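Local coordinates for computational Design of Enzyme (PDB 3TP4), which is of unknown function but was probably designed as an enzyme with an activated serine-containing catalytic triad on a TIM-barrel scaffold, at residues V9-T14 / R205-S211; V169-W173 / L196-T200. One frame throughout, in Å; residues are numbered along the deposited sequence.

Both interactions use helix 190-207, at different places along it. Interaction 2 is core packing: the middle of the helix lies on strand 168-174 of the barrel, and all six touching residues are buried. Its chemistry is therefore aromatic and aliphatic, with one indole N-H given a hydroxyl acceptor. Interaction 1 sits further out, partly buried, where the helix ends and the chain turns toward strand 213-217; there the loop before helix 15-27 is held by an arginine and a backbone N-H, each given a main-chain carbonyl, while carboxylates act within their own segments. The centres of interactions 1 and 2 are about 13 Å apart. Interaction 2 is nested within the loop that interaction 1 closes.

Interaction 1. Residues V9-T14 / R205-S211; sequences VDADAT and RDVKGVS
R205, near the end of helix 190-207, gives a hydrogen bond from its NH1 to V9 O (3.0 Å). The bond is bent, 132° at the hydrogen, with the nitrogen above the carbonyl plane. V9 CG1 packs on the same NH1, the two side chains crossing at about a right angle. At the other end of the contact T14 N donates to S211 O over 3.0 Å, a straighter bond (162°), and A13 CA brings a C-H to that same S211 O. T14 CG2 lies 3.4 Å from S211 OG. With chi1 at 71° this methyl stands beside the backbone N, while OG1 is turned to T17 OG1; a threonine suits this N-cap position of helix 15-27. Between these ends D10 slides past R205 in the opposite direction, its OD1 3.9 Å from R205 CG, so it meets the aliphatic part of the arginine and makes no salt bridge. Its other oxygen, D10 OD2, comes to 3.4 Å from S211 CA. The segment 205-211 leads from the helix to strand 213-217, and the contact thus lies on the side of the TIM barrel where the strands begin, opposite the face that usually holds the active site. An Asx turn helps to hold the D10 carboxylate, OD1 accepting from D12 N at 2.9 Å inside a type I turn from D10 to A13. The guanidinium is gripped side-on by D206: R205 NE meets D206 OD1 at 2.8 Å and R205 NH2 meets D206 OD2 at 3.0 Å. D206 also bridges to R396 of the Ig-like domain.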
loop_
_atom_site.group_PDB
_atom_site.type_symbol
_atom_site.label_atom_id
_atom_site.label_comp_id
_atom_site.label_asym_id
_atom_site.label_seq_id
_atom_site.Cartn_x
_atom_site.Cartn_y
_atom_site.Cartn_z
ATOM N N VAL A 9 11.556 -3.471 4.365
ATOM C CA VAL A 9 11.924 -2.591 3.257
ATOM C C VAL A 9 12.866 -1.473 3.692
ATOM O O VAL A 9 13.857 -1.177 3.017
ATOM C CB VAL A 9 10.663 -2.041 2.566
ATOM C CG1 VAL A 9 11.001 -0.859 1.673
ATOM C CG2 VAL A 9 10.005 -3.169 1.744
ATOM N N ASP A 10 12.555 -0.853 4.824
ATOM C CA ASP A 10 13.408 0.187 5.370
ATOM C C ASP A 10 14.288 -0.385 6.479
ATOM O O ASP A 10 13.846 -0.526 7.629
ATOM C CB ASP A 10 12.560 1.351 5.883
ATOM C CG ASP A 10 13.374 2.373 6.653
ATOM O OD1 ASP A 10 14.616 2.411 6.487
ATOM O OD2 ASP A 10 12.770 3.134 7.432
ATOM N N ALA A 11 15.531 -0.721 6.128
ATOM C CA ALA A 11 16.451 -1.338 7.086
ATOM C C ALA A 11 16.776 -0.409 8.252
ATOM O O ALA A 11 17.290 -0.858 9.279
ATOM C CB ALA A 11 17.739 -1.799 6.397
ATOM N N ASP A 12 16.475 0.877 8.086
ATOM C CA ASP A 12 16.706 1.877 9.129
ATOM C C ASP A 12 15.426 2.294 9.865
ATOM O O ASP A 12 15.417 3.312 10.559
ATOM C CB ASP A 12 17.348 3.135 8.531
ATOM C CG ASP A 12 18.785 2.908 8.074
ATOM O OD1 ASP A 12 19.516 2.134 8.727
ATOM O OD2 ASP A 12 19.180 3.511 7.060
ATOM N N ALA A 13 14.350 1.532 9.702
ATOM C CA ALA A 13 13.077 1.854 10.350
ATOM C C ALA A 13 13.214 1.815 11.867
ATOM O O ALA A 13 14.035 1.079 12.414
ATOM C CB ALA A 13 11.973 0.888 9.907
ATOM N N THR A 14 12.390 2.601 12.538
ATOM C CA THR A 14 12.415 2.658 13.994
ATOM C C THR A 14 12.118 1.304 14.641
ATOM O O THR A 14 11.600 0.381 14.002
ATOM C CB THR A 14 11.415 3.699 14.519
ATOM O OG1 THR A 14 10.074 3.231 14.319
ATOM C CG2 THR A 14 11.598 5.021 13.789
ATOM N N ARG A 205 11.968 7.061 1.662
ATOM C CA ARG A 205 12.942 6.449 2.565
ATOM C C ARG A 205 14.327 7.081 2.424
ATOM O O ARG A 205 14.920 7.536 3.401
ATOM C CB ARG A 205 13.040 4.941 2.317
ATOM C CG ARG A 205 14.138 4.223 3.121
ATOM C CD ARG A 205 14.387 2.795 2.600
ATOM N NE ARG A 205 14.894 2.809 1.219
ATOM C CZ ARG A 205 14.793 1.798 0.352
ATOM N NH1 ARG A 205 14.216 0.651 0.700
ATOM N NH2 ARG A 205 15.276 1.932 -0.879
ATOM N N ASP A 206 14.841 7.112 1.203
ATOM C CA ASP A 206 16.242 7.477 1.002
ATOM C C ASP A 206 16.418 8.976 0.881
ATOM O O ASP A 206 17.423 9.527 1.322
ATOM C CB ASP A 206 16.799 6.807 -0.252
ATOM C CG ASP A 206 16.707 5.295 -0.199
ATOM O OD1 ASP A 206 16.914 4.718 0.884
ATOM O OD2 ASP A 206 16.432 4.680 -1.244
ATOM N N VAL A 207 15.463 9.631 0.241
ATOM C CA VAL A 207 15.561 11.067 0.040
ATOM C C VAL A 207 15.021 11.855 1.242
ATOM O O VAL A 207 15.654 12.801 1.688
ATOM C CB VAL A 207 14.879 11.526 -1.266
ATOM C CG1 VAL A 207 14.864 13.050 -1.344
ATOM C CG2 VAL A 207 15.601 10.930 -2.504
ATOM N N LYS A 208 13.864 11.464 1.774
ATOM C CA LYS A 208 13.262 12.224 2.876
ATOM C C LYS A 208 13.597 11.683 4.270
ATOM O O LYS A 208 13.421 12.377 5.268
ATOM C CB LYS A 208 11.742 12.316 2.699
ATOM C CG LYS A 208 11.315 12.895 1.361
ATOM C CD LYS A 208 11.811 14.330 1.174
ATOM C CE LYS A 208 11.143 15.277 2.167
ATOM N NZ LYS A 208 11.331 16.702 1.771
ATOM N N GLY A 209 14.067 10.444 4.346
ATOM C CA GLY A 209 14.434 9.864 5.627
ATOM C C GLY A 209 13.271 9.348 6.462
ATOM O O GLY A 209 13.388 9.206 7.681
ATOM N N VAL A 210 12.144 9.061 5.818
ATOM C CA VAL A 210 11.006 8.486 6.525
ATOM C C VAL A 210 11.416 7.160 7.148
ATOM O O VAL A 210 11.984 6.299 6.476
ATOM C CB VAL A 210 9.797 8.272 5.590
ATOM C CG1 VAL A 210 8.704 7.448 6.288
ATOM C CG2 VAL A 210 9.258 9.607 5.124
ATOM N N SER A 211 11.137 6.993 8.438
ATOM C CA SER A 211 11.597 5.809 9.143
ATOM C C SER A 211 10.479 5.061 9.868
ATOM O O SER A 211 10.740 4.073 10.551
ATOM C CB SER A 211 12.708 6.176 10.140
ATOM O OG SER A 211 12.200 7.020 11.159
#

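Interaction 2. Residues V169-W173 / L196-T200; sequences VFRPW and LYRFT
T200 OG1 is a buried hydroxyl held from two sides: it accepts W173 NE1 at 2.9 Å, nearly straight at 163°, and donates to L196 O one helical turn back, also 2.9 Å away. It lies practically in the indole plane, at the N-H edge. With chi1 at -68° the hydroxyl is beside its own backbone N, within range of that carbonyl; T200 N and OG1 reach L196 O from opposite faces of its plane. L196 adds a CH-pi contact, CD2 standing over the face of the five-membered ring of W173, 4.0 Å from its centroid, which, with the hydrogen bond to T200, probably limits the rotation of the indole. This is the packing of a beta-alpha-beta unit of the TIM barrel: strand 168-174 runs under helix 190-207, which returns the chain to the parallel neighbour 213-217, and the short segments' axes lie 10.0 Å apart at 142°. P172, a compact ring without a free N-H, places CG 3.6 Å from Y197 CE2, in an off-centre CH-pi contact. T200 CG2 points at the strand, 3.8 Å from P172 CB, and also meets the edge of the F170 ring. Without the hydroxyl and methyl of T200, as with an alanine here, the buried W173 N-H is likely to lose its acceptor and a gap to open beside P172 and F170. Further out, F117 meets W173 edge-to-face and F213 stacks on F170.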
loop_
_atom_site.group_PDB
_atom_site.type_symbol
_atom_site.label_atom_id
_atom_site.label_comp_id
_atom_site.label_asym_id
_atom_site.label_seq_id
_atom_site.Cartn_x
_atom_site.Cartn_y
_atom_site.Cartn_z
ATOM N N VAL A 169 1.342 1.700 8.221
ATOM C CA VAL A 169 1.363 0.839 7.047
ATOM C C VAL A 169 0.906 1.688 5.875
ATOM O O VAL A 169 -0.281 2.024 5.761
ATOM C CB VAL A 169 0.426 -0.368 7.224
ATOM C CG1 VAL A 169 0.482 -1.269 5.993
ATOM C CG2 VAL A 169 0.803 -1.135 8.482
ATOM N N PHE A 170 1.862 2.085 5.043
ATOM C CA PHE A 170 1.605 3.016 3.950
ATOM C C PHE A 170 1.427 2.248 2.655
ATOM O O PHE A 170 2.288 1.456 2.287
ATOM C CB PHE A 170 2.780 3.993 3.792
ATOM C CG PHE A 170 2.626 4.928 2.642
ATOM C CD1 PHE A 170 1.519 5.766 2.557
ATOM C CD2 PHE A 170 3.586 4.982 1.640
ATOM C CE1 PHE A 170 1.373 6.638 1.498
ATOM C CE2 PHE A 170 3.445 5.855 0.576
ATOM C CZ PHE A 170 2.342 6.681 0.503
ATOM N N ARG A 171 0.309 2.484 1.976
ATOM C CA ARG A 171 -0.022 1.774 0.752
ATOM C C ARG A 171 -0.090 2.746 -0.416
ATOM O O ARG A 171 -1.140 3.346 -0.676
ATOM C CB ARG A 171 -1.367 1.063 0.889
ATOM C CG ARG A 171 -1.765 0.306 -0.364
ATOM C CD ARG A 171 -3.118 -0.377 -0.208
ATOM N NE ARG A 171 -3.409 -1.210 -1.371
ATOM C CZ ARG A 171 -4.529 -1.906 -1.536
ATOM N NH1 ARG A 171 -5.479 -1.887 -0.598
ATOM N NH2 ARG A 171 -4.689 -2.622 -2.640
ATOM N N PRO A 172 1.028 2.899 -1.138
ATOM C CA PRO A 172 1.080 3.918 -2.198
ATOM C C PRO A 172 0.513 3.470 -3.554
ATOM O O PRO A 172 0.994 2.502 -4.145
ATOM C CB PRO A 172 2.579 4.219 -2.314
ATOM C CG PRO A 172 3.252 2.961 -1.890
ATOM C CD PRO A 172 2.345 2.286 -0.874
ATOM N N TRP A 173 -0.505 4.190 -4.024
ATOM C CA TRP A 173 -1.047 4.065 -5.385
ATOM C C TRP A 173 -1.855 2.796 -5.632
ATOM O O TRP A 173 -1.371 1.844 -6.261
ATOM C CB TRP A 173 0.065 4.226 -6.432
ATOM C CG TRP A 173 1.008 5.345 -6.094
ATOM C CD1 TRP A 173 2.368 5.270 -5.996
ATOM C CD2 TRP A 173 0.657 6.701 -5.781
ATOM N NE1 TRP A 173 2.884 6.495 -5.641
ATOM C CE2 TRP A 173 1.857 7.393 -5.514
ATOM C CE3 TRP A 173 -0.552 7.401 -5.719
ATOM C CZ2 TRP A 173 1.883 8.751 -5.184
ATOM C CZ3 TRP A 173 -0.529 8.747 -5.372
ATOM C CH2 TRP A 173 0.682 9.409 -5.117
ATOM N N LEU A 196 7.121 3.657 -10.622
ATOM C CA LEU A 196 6.431 4.649 -9.795
ATOM C C LEU A 196 6.492 4.226 -8.328
ATOM O O LEU A 196 6.812 5.030 -7.453
ATOM C CB LEU A 196 4.958 4.809 -10.221
ATOM C CG LEU A 196 4.019 5.510 -9.224
ATOM C CD1 LEU A 196 4.458 6.937 -8.952
ATOM C CD2 LEU A 196 2.542 5.486 -9.689
ATOM N N TYR A 197 6.170 2.962 -8.069
ATOM C CA TYR A 197 6.159 2.454 -6.698
ATOM C C TYR A 197 7.577 2.538 -6.123
ATOM O O TYR A 197 7.770 2.974 -4.980
ATOM C CB TYR A 197 5.647 1.007 -6.666
ATOM C CG TYR A 197 5.340 0.477 -5.275
ATOM C CD1 TYR A 197 6.364 0.113 -4.403
ATOM C CD2 TYR A 197 4.025 0.314 -4.846
ATOM C CE1 TYR A 197 6.085 -0.382 -3.121
ATOM C CE2 TYR A 197 3.735 -0.179 -3.572
ATOM C CZ TYR A 197 4.771 -0.522 -2.717
ATOM O OH TYR A 197 4.482 -0.996 -1.453
ATOM N N ARG A 198 8.561 2.109 -6.912
ATOM C CA ARG A 198 9.959 2.059 -6.450
ATOM C C ARG A 198 10.479 3.459 -6.131
ATOM O O ARG A 198 11.090 3.677 -5.082
ATOM C CB ARG A 198 10.858 1.357 -7.476
ATOM C CG ARG A 198 10.604 -0.163 -7.577
ATOM C CD ARG A 198 11.129 -0.742 -8.880
ATOM N NE ARG A 198 10.831 -2.166 -9.011
ATOM C CZ ARG A 198 10.981 -2.860 -10.141
ATOM N NH1 ARG A 198 11.415 -2.269 -11.245
ATOM N NH2 ARG A 198 10.690 -4.151 -10.170
ATOM N N PHE A 199 10.239 4.405 -7.038
ATOM C CA PHE A 199 10.587 5.799 -6.772
ATOM C C PHE A 199 9.911 6.308 -5.515
ATOM O O PHE A 199 10.520 7.002 -4.714
ATOM C CB PHE A 199 10.190 6.712 -7.929
ATOM C CG PHE A 199 10.401 8.171 -7.637
ATOM C CD1 PHE A 199 11.678 8.717 -7.657
ATOM C CD2 PHE A 199 9.326 8.999 -7.334
ATOM C CE1 PHE A 199 11.881 10.058 -7.386
ATOM C CE2 PHE A 199 9.517 10.346 -7.068
ATOM C CZ PHE A 199 10.797 10.874 -7.082
ATOM N N THR A 200 8.633 5.989 -5.353
ATOM C CA THR A 200 7.903 6.442 -4.178
ATOM C C THR A 200 8.615 5.991 -2.902
ATOM O O THR A 200 8.785 6.774 -1.945
ATOM C CB THR A 200 6.458 5.909 -4.185
ATOM O OG1 THR A 200 5.725 6.520 -5.257
ATOM C CG2 THR A 200 5.755 6.208 -2.863
#